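Long-range contacts in glucan-binding protein C, GbpC (PDB 5UQZ), which probably mediates both sucrose-independent and sucrose-dependent adherence of Streptococcus mutans, as a calcium-binding protein of the cell wall: residues 80-85 and 122-127; 142-147 and 211-216; 39-44 and 336-341. One frame throughout, in Å; residues are numbered along the deposited sequence.

Overall arrangement
The three contacts sit at separate places on the beta-supersandwich of this GbpC fragment and its long N-terminal helix. Interaction 1 joins the short strand 82-83 to strand 122-127, an outer strand of a four-stranded antiparallel sheet. Further along the chain, interaction 2 packs the hairpin of strands 143-144 and 147-148 on the loop before strand 219-222; its centre is about 33 Å from that of interaction 1. Interaction 3 encloses both in sequence, bringing the loop after strand 325-329 back to helix 3-51, with centres about 41 Å from interaction 1 and 28 Å from interaction 2. The N-terminal helix and the C-terminal tail therefore meet here, and no contact lies at the calcium site.

Interaction 1: residues 80-85 and 122-127; sequences NQYLTK and TWFKMK
A single antiparallel beta bridge pairs Y82 with F124, their CA atoms 4.0 Å apart. Two backbone bonds flank this non-hydrogen-bonded pair. On one side K125 N gives its hydrogen to Q81 O at 2.8 Å. On the other, L83 N reaches W123 O at 2.9 Å. Water 1 carries the link one step further, accepting from N80 N and donating to K125 O at 2.7 Å. Strand 122-127 is an outer strand of a four-stranded sheet whose next strand is 167-172, while strand 82-83 pairs on its own account with 110-111, so the bridge ties that small ribbon to the sheet. The side chains of L83 and W123 run alongside each other: CB of L83 is 3.6 Å from CB of W123. With CG anti to the backbone N (chi1 -176°), L83 also brings CD2 to 3.8 Å from W123 CB, obliquely to the indole. T122 CG2 meets the Y82 ring at its edge, near the ring plane, 4.1 Å from Y82 CD1, while the ammonium of K125 makes a cation-pi contact with F110.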
# COMPACT_ATOMS: atom_id res chain seq x y z
N ASN A 80 -7.06 -24.07 -7.79
CA ASN A 80 -7.33 -25.43 -7.39
C ASN A 80 -7.26 -25.69 -5.90
O ASN A 80 -7.58 -26.79 -5.50
CB ASN A 80 -6.41 -26.38 -8.15
CG ASN A 80 -7.05 -27.80 -8.31
OD1 ASN A 80 -8.23 -28.01 -8.76
ND2 ASN A 80 -6.28 -28.78 -7.90
N GLN A 81 -6.78 -24.77 -5.08
CA GLN A 81 -6.65 -24.99 -3.63
C GLN A 81 -7.24 -23.81 -2.88
O GLN A 81 -6.52 -22.86 -2.52
CB GLN A 81 -5.18 -25.15 -3.25
CG GLN A 81 -4.60 -26.37 -3.84
CD GLN A 81 -4.94 -27.49 -2.98
OE1 GLN A 81 -6.04 -28.06 -3.09
NE2 GLN A 81 -4.01 -27.84 -2.06
N TYR A 82 -8.52 -23.85 -2.62
CA TYR A 82 -9.15 -22.84 -1.76
C TYR A 82 -8.93 -23.18 -0.29
O TYR A 82 -8.91 -24.34 0.10
CB TYR A 82 -10.65 -22.79 -2.03
CG TYR A 82 -11.00 -22.35 -3.44
CD1 TYR A 82 -11.19 -21.01 -3.74
CD2 TYR A 82 -11.16 -23.29 -4.47
CE1 TYR A 82 -11.51 -20.62 -5.02
CE2 TYR A 82 -11.52 -22.91 -5.75
CZ TYR A 82 -11.71 -21.57 -6.01
OH TYR A 82 -12.06 -21.17 -7.27
N LEU A 83 -8.77 -22.14 0.54
CA LEU A 83 -8.65 -22.37 1.97
C LEU A 83 -10.02 -22.70 2.53
O LEU A 83 -10.99 -21.97 2.30
CB LEU A 83 -8.09 -21.09 2.62
CG LEU A 83 -7.81 -21.18 4.11
CD1 LEU A 83 -6.62 -22.10 4.38
CD2 LEU A 83 -7.53 -19.75 4.68
N THR A 84 -10.12 -23.78 3.28
CA THR A 84 -11.43 -24.12 3.86
C THR A 84 -11.85 -23.03 4.85
O THR A 84 -11.02 -22.34 5.45
CB THR A 84 -11.41 -25.48 4.57
OG1 THR A 84 -10.56 -25.36 5.73
CG2 THR A 84 -10.98 -26.61 3.62
N LYS A 85 -13.15 -22.87 5.02
CA LYS A 85 -13.60 -21.89 6.00
C LYS A 85 -13.17 -22.26 7.41
O LYS A 85 -12.87 -21.38 8.20
CB LYS A 85 -15.10 -21.63 5.91
CG LYS A 85 -15.44 -20.77 4.68
CD LYS A 85 -16.81 -20.20 4.72
CE LYS A 85 -17.04 -19.24 3.54
NZ LYS A 85 -18.41 -18.65 3.60
N THR A 122 -12.26 -14.01 -0.71
CA THR A 122 -11.99 -15.44 -0.92
C THR A 122 -10.54 -15.74 -0.63
O THR A 122 -9.66 -14.96 -0.97
CB THR A 122 -12.33 -15.73 -2.41
OG1 THR A 122 -13.74 -15.47 -2.61
CG2 THR A 122 -12.06 -17.16 -2.81
N TRP A 123 -10.24 -16.88 -0.04
CA TRP A 123 -8.87 -17.28 0.31
C TRP A 123 -8.48 -18.52 -0.47
O TRP A 123 -9.27 -19.47 -0.57
CB TRP A 123 -8.82 -17.61 1.80
CG TRP A 123 -8.84 -16.46 2.75
CD1 TRP A 123 -9.96 -15.79 3.22
CD2 TRP A 123 -7.71 -15.88 3.41
NE1 TRP A 123 -9.58 -14.83 4.13
CE2 TRP A 123 -8.21 -14.86 4.27
CE3 TRP A 123 -6.34 -16.11 3.37
CZ2 TRP A 123 -7.37 -14.11 5.07
CZ3 TRP A 123 -5.51 -15.36 4.15
CH2 TRP A 123 -6.02 -14.36 4.98
N PHE A 124 -7.24 -18.53 -0.95
CA PHE A 124 -6.75 -19.68 -1.69
C PHE A 124 -5.23 -19.65 -1.72
O PHE A 124 -4.61 -18.62 -1.44
CB PHE A 124 -7.31 -19.77 -3.13
CG PHE A 124 -7.19 -18.50 -3.92
CD1 PHE A 124 -6.02 -18.16 -4.58
CD2 PHE A 124 -8.28 -17.65 -4.01
CE1 PHE A 124 -5.96 -16.97 -5.34
CE2 PHE A 124 -8.21 -16.48 -4.75
CZ PHE A 124 -7.04 -16.16 -5.42
N LYS A 125 -4.64 -20.78 -2.06
CA LYS A 125 -3.21 -20.86 -2.31
C LYS A 125 -2.98 -20.76 -3.81
O LYS A 125 -3.64 -21.45 -4.58
CB LYS A 125 -2.72 -22.23 -1.81
CG LYS A 125 -1.25 -22.47 -1.77
CD LYS A 125 -0.91 -23.97 -1.74
CE LYS A 125 -1.53 -24.64 -0.58
NZ LYS A 125 -0.94 -26.02 -0.37
N MET A 126 -2.08 -19.89 -4.21
CA MET A 126 -1.63 -19.86 -5.59
C MET A 126 -0.42 -20.75 -5.76
O MET A 126 0.34 -21.00 -4.82
CB MET A 126 -1.25 -18.44 -6.00
CG MET A 126 -2.45 -17.51 -6.19
SD MET A 126 -2.02 -15.86 -6.71
CE MET A 126 -1.80 -16.09 -8.46
N LYS A 127 -0.25 -21.27 -6.98
CA LYS A 127 0.83 -22.17 -7.34
C LYS A 127 1.67 -21.49 -8.42
O LYS A 127 1.12 -20.94 -9.40
CB LYS A 127 0.18 -23.46 -7.89
CG LYS A 127 1.20 -24.47 -8.40
CD LYS A 127 0.53 -25.80 -8.72
CE LYS A 127 1.53 -26.76 -9.34
NZ LYS A 127 0.90 -28.05 -9.71
O HOH W 1 -4.54 -23.06 -6.52

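Interaction 2: residues 142-147 and 211-216; sequences SKYNDK and IDLSGN
Y144 meets I211 and L213 at the turn of a beta hairpin. Strands 143-144 and 147-148 are joined through a type I' turn, and the tyrosine at its start lies against a loop that itself closes in a type I turn from L213 to N216.

The side chains pack by apolar contact. L213 CD2 stands over the middle of the Y144 ring, a CH-pi contact 3.7 Å from the centroid and only 6° off the ring normal. The opposite face carries CG of N145, set toward the rim, so the phenol is sandwiched between a methyl and its own neighbour's amide. I211 and Y144 run antiparallel alongside each other, with the I211 CG2 methyl 3.5 Å from Y144 CD2. D212 O comes obliquely to within 3.6 Å of Y144 CE2. Y144 has its CG anti to the backbone N (chi1 173°), which carries the ring outward from the hairpin and across to this loop. K147 CD lies 4.3 Å from I211 CG2.

No hydrogen bond links the two segments; the polar ties run to the next residue, N217, whose N bonds to Y144 OH and whose OD1 bonds to N145 ND2. Within the hairpin, Y144 and K147 exchange both backbone bonds, and K143 NZ, from the residue before the turn, makes a salt bridge to OD1 of its third residue, D146, at 2.9 Å. In the loop, N216 N donates to L213 O, and S214 N to D212 OD1 in an Asx turn; S214 OG grips that same oxygen at 2.8 Å, from the same face of the carboxylate.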
# COMPACT_ATOMS: atom_id res chain seq x y z
N SER A 142 -17.72 3.16 -11.14
CA SER A 142 -16.48 3.33 -11.88
C SER A 142 -16.73 3.66 -13.36
O SER A 142 -17.73 3.24 -13.95
CB SER A 142 -15.62 2.07 -11.75
OG SER A 142 -15.23 1.90 -10.40
N LYS A 143 -15.77 4.38 -13.96
CA LYS A 143 -15.88 4.74 -15.37
C LYS A 143 -14.49 5.00 -15.90
O LYS A 143 -13.54 5.24 -15.14
CB LYS A 143 -16.75 5.99 -15.56
CG LYS A 143 -16.20 7.24 -14.98
CD LYS A 143 -17.04 8.46 -15.35
CE LYS A 143 -16.40 9.73 -14.74
NZ LYS A 143 -16.92 10.99 -15.39
N TYR A 144 -14.38 4.99 -17.22
CA TYR A 144 -13.13 5.41 -17.89
C TYR A 144 -13.52 6.31 -19.05
O TYR A 144 -14.24 5.86 -19.95
CB TYR A 144 -12.35 4.19 -18.40
CG TYR A 144 -11.18 4.63 -19.23
CD1 TYR A 144 -10.00 5.08 -18.62
CD2 TYR A 144 -11.25 4.62 -20.61
CE1 TYR A 144 -8.92 5.54 -19.39
CE2 TYR A 144 -10.16 5.05 -21.40
CZ TYR A 144 -8.98 5.52 -20.77
OH TYR A 144 -7.88 5.94 -21.49
N ASN A 145 -13.02 7.53 -19.05
CA ASN A 145 -13.35 8.50 -20.12
C ASN A 145 -14.85 8.50 -20.42
O ASN A 145 -15.30 8.43 -21.57
CB ASN A 145 -12.50 8.23 -21.37
CG ASN A 145 -11.08 8.79 -21.22
OD1 ASN A 145 -10.78 9.54 -20.29
ND2 ASN A 145 -10.20 8.41 -22.14
N ASP A 146 -15.65 8.59 -19.35
CA ASP A 146 -17.10 8.66 -19.47
C ASP A 146 -17.76 7.38 -19.98
O ASP A 146 -18.97 7.42 -20.26
CB ASP A 146 -17.55 9.90 -20.24
CG ASP A 146 -17.28 11.15 -19.49
OD1 ASP A 146 -17.06 11.13 -18.26
OD2 ASP A 146 -17.32 12.22 -20.16
N LYS A 147 -17.04 6.28 -20.06
CA LYS A 147 -17.63 4.96 -20.31
C LYS A 147 -17.81 4.32 -18.95
O LYS A 147 -16.83 3.97 -18.27
CB LYS A 147 -16.70 4.11 -21.17
CG LYS A 147 -16.42 4.71 -22.54
CD LYS A 147 -15.37 3.86 -23.28
CE LYS A 147 -15.21 4.35 -24.70
NZ LYS A 147 -14.56 3.34 -25.58
N ILE A 211 -12.36 -2.12 -22.90
CA ILE A 211 -12.14 -0.70 -23.10
C ILE A 211 -10.69 -0.46 -23.51
O ILE A 211 -9.74 -0.86 -22.81
CB ILE A 211 -12.48 0.05 -21.81
CG1 ILE A 211 -13.96 -0.04 -21.56
CG2 ILE A 211 -12.06 1.53 -21.96
CD1 ILE A 211 -14.41 0.58 -20.21
N ASP A 212 -10.52 0.23 -24.65
CA ASP A 212 -9.20 0.63 -25.13
C ASP A 212 -8.63 1.76 -24.27
O ASP A 212 -9.26 2.82 -24.14
CB ASP A 212 -9.40 1.09 -26.58
CG ASP A 212 -8.11 1.53 -27.26
OD1 ASP A 212 -7.01 1.40 -26.71
OD2 ASP A 212 -8.22 2.05 -28.41
N LEU A 213 -7.46 1.53 -23.69
CA LEU A 213 -6.79 2.48 -22.80
C LEU A 213 -5.74 3.32 -23.51
O LEU A 213 -4.99 4.05 -22.85
CB LEU A 213 -6.21 1.76 -21.57
CG LEU A 213 -7.22 0.93 -20.78
CD1 LEU A 213 -6.52 0.30 -19.58
CD2 LEU A 213 -8.44 1.76 -20.30
N SER A 214 -5.71 3.28 -24.86
CA SER A 214 -4.58 3.94 -25.51
C SER A 214 -4.73 5.45 -25.65
O SER A 214 -3.82 6.05 -26.23
CB SER A 214 -4.20 3.28 -26.83
OG SER A 214 -5.29 3.36 -27.73
N GLY A 215 -5.77 6.05 -25.09
CA GLY A 215 -5.78 7.49 -24.87
C GLY A 215 -4.89 7.90 -23.70
O GLY A 215 -4.69 9.09 -23.46
N ASN A 216 -4.36 6.92 -22.96
CA ASN A 216 -3.41 7.21 -21.90
C ASN A 216 -4.02 8.01 -20.77
O ASN A 216 -3.35 8.82 -20.11
CB ASN A 216 -2.11 7.82 -22.41
CG ASN A 216 -1.28 6.84 -23.19
OD1 ASN A 216 -1.65 5.67 -23.36
ND2 ASN A 216 -0.15 7.30 -23.72

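Interaction 3: residues 39-44 and 336-341; sequences KAAYEQ and AVPKDP
Y42 carries CG anti to the backbone N (chi1 -179°), which lays the phenol under the K339-D340 backbone; the same torsion at D340 sets its carboxylate over the same ring face, out past the rim at CE2. Ring and carboxylate planes are turned only 10° apart. D340 CA sits over the centre of the ring, and CB continues over the same ring as a CH-pi contact, 3.7 Å from Y42 CZ. The peptide between K339 and D340 lies on the ring too, with K339 C 3.4 Å from Y42 CD1. Y42 belongs to helix 3-51, in its predicted coiled-coil part, while residues 336-341 form an extended loop beyond strand 325-329; here the chain, having completed the beta domain, comes back across the helix. Two prolines fit against the helix on either side of the K339-D340 peptide. P338 presses CG onto A41 CB at 3.8 Å, and its CB touches the backbone near Y42 N. P341 crosses K39 at about a right angle, its CG 3.9 Å from K39 CA. The lysine chain is bent at chi2 (71°), which folds its ammonium back to E43 OE2 in a salt bridge of 3.1 Å. Water 2 links K39 NZ to D340 OD1, accepting from the ammonium at 2.6 Å and donating to the carboxylate; D340 OD1 also receives the backbone N of G342.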
# COMPACT_ATOMS: atom_id res chain seq x y z
N LYS A 39 5.78 20.40 2.59
CA LYS A 39 5.53 21.64 1.88
C LYS A 39 6.29 21.67 0.55
O LYS A 39 5.74 22.08 -0.47
CB LYS A 39 5.97 22.80 2.77
CG LYS A 39 5.69 24.16 2.15
CD LYS A 39 4.20 24.48 2.10
CE LYS A 39 3.91 25.99 1.83
NZ LYS A 39 2.47 26.22 1.56
N ALA A 40 7.56 21.25 0.54
CA ALA A 40 8.33 21.23 -0.70
C ALA A 40 7.68 20.32 -1.72
O ALA A 40 7.60 20.67 -2.90
CB ALA A 40 9.75 20.78 -0.42
N ALA A 41 7.26 19.12 -1.31
CA ALA A 41 6.63 18.20 -2.25
C ALA A 41 5.32 18.77 -2.78
O ALA A 41 5.04 18.65 -3.99
CB ALA A 41 6.40 16.87 -1.53
N TYR A 42 4.49 19.38 -1.90
CA TYR A 42 3.23 19.99 -2.32
C TYR A 42 3.46 21.13 -3.30
O TYR A 42 2.77 21.21 -4.33
CB TYR A 42 2.50 20.48 -1.08
CG TYR A 42 1.15 21.12 -1.36
CD1 TYR A 42 0.16 20.42 -2.02
CD2 TYR A 42 0.88 22.41 -0.91
CE1 TYR A 42 -1.09 20.99 -2.22
CE2 TYR A 42 -0.37 22.99 -1.12
CZ TYR A 42 -1.35 22.27 -1.78
OH TYR A 42 -2.59 22.81 -1.96
N GLU A 43 4.44 21.99 -3.01
CA GLU A 43 4.65 23.09 -3.93
C GLU A 43 5.14 22.58 -5.27
O GLU A 43 4.79 23.14 -6.32
CB GLU A 43 5.64 24.09 -3.31
CG GLU A 43 5.12 24.82 -2.10
CD GLU A 43 3.83 25.63 -2.35
OE1 GLU A 43 3.65 26.18 -3.46
OE2 GLU A 43 3.00 25.68 -1.41
N GLN A 44 6.00 21.56 -5.27
CA GLN A 44 6.44 20.98 -6.53
C GLN A 44 5.27 20.39 -7.31
O GLN A 44 5.17 20.57 -8.54
CB GLN A 44 7.54 19.94 -6.29
CG GLN A 44 8.07 19.31 -7.58
CD GLN A 44 8.76 20.32 -8.51
OE1 GLN A 44 9.11 21.42 -8.09
NE2 GLN A 44 8.96 19.94 -9.77
N ALA A 336 -1.69 8.57 -4.70
CA ALA A 336 -1.25 9.29 -3.50
C ALA A 336 -0.30 10.41 -3.93
O ALA A 336 0.83 10.15 -4.36
CB ALA A 336 -0.53 8.30 -2.58
N VAL A 337 -0.75 11.65 -3.76
CA VAL A 337 0.05 12.83 -4.13
C VAL A 337 0.27 13.68 -2.89
O VAL A 337 -0.48 13.58 -1.90
CB VAL A 337 -0.61 13.66 -5.25
CG1 VAL A 337 -0.68 12.83 -6.53
CG2 VAL A 337 -1.97 14.16 -4.80
N PRO A 338 1.27 14.55 -2.90
CA PRO A 338 1.44 15.47 -1.75
C PRO A 338 0.23 16.38 -1.61
O PRO A 338 -0.35 16.83 -2.59
CB PRO A 338 2.66 16.28 -2.14
CG PRO A 338 3.23 15.73 -3.32
CD PRO A 338 2.31 14.74 -3.94
N LYS A 339 -0.09 16.70 -0.35
CA LYS A 339 -1.25 17.51 -0.00
C LYS A 339 -0.77 18.72 0.78
O LYS A 339 0.42 18.85 1.16
CB LYS A 339 -2.22 16.71 0.88
CG LYS A 339 -2.64 15.38 0.34
CD LYS A 339 -3.50 15.47 -0.84
CE LYS A 339 -3.82 14.07 -1.34
NZ LYS A 339 -4.81 14.15 -2.46
N ASP A 340 -1.70 19.63 1.04
CA ASP A 340 -1.37 20.86 1.73
C ASP A 340 -1.08 20.55 3.20
O ASP A 340 -1.97 20.06 3.90
CB ASP A 340 -2.61 21.75 1.62
CG ASP A 340 -2.41 23.12 2.23
OD1 ASP A 340 -1.41 23.38 2.91
OD2 ASP A 340 -3.33 23.95 2.04
N PRO A 341 0.12 20.83 3.70
CA PRO A 341 0.42 20.56 5.12
C PRO A 341 -0.13 21.61 6.07
O PRO A 341 0.02 21.46 7.28
CB PRO A 341 1.94 20.56 5.16
CG PRO A 341 2.34 21.53 4.09
CD PRO A 341 1.28 21.38 2.98
O HOH W 2 0.79 25.01 3.11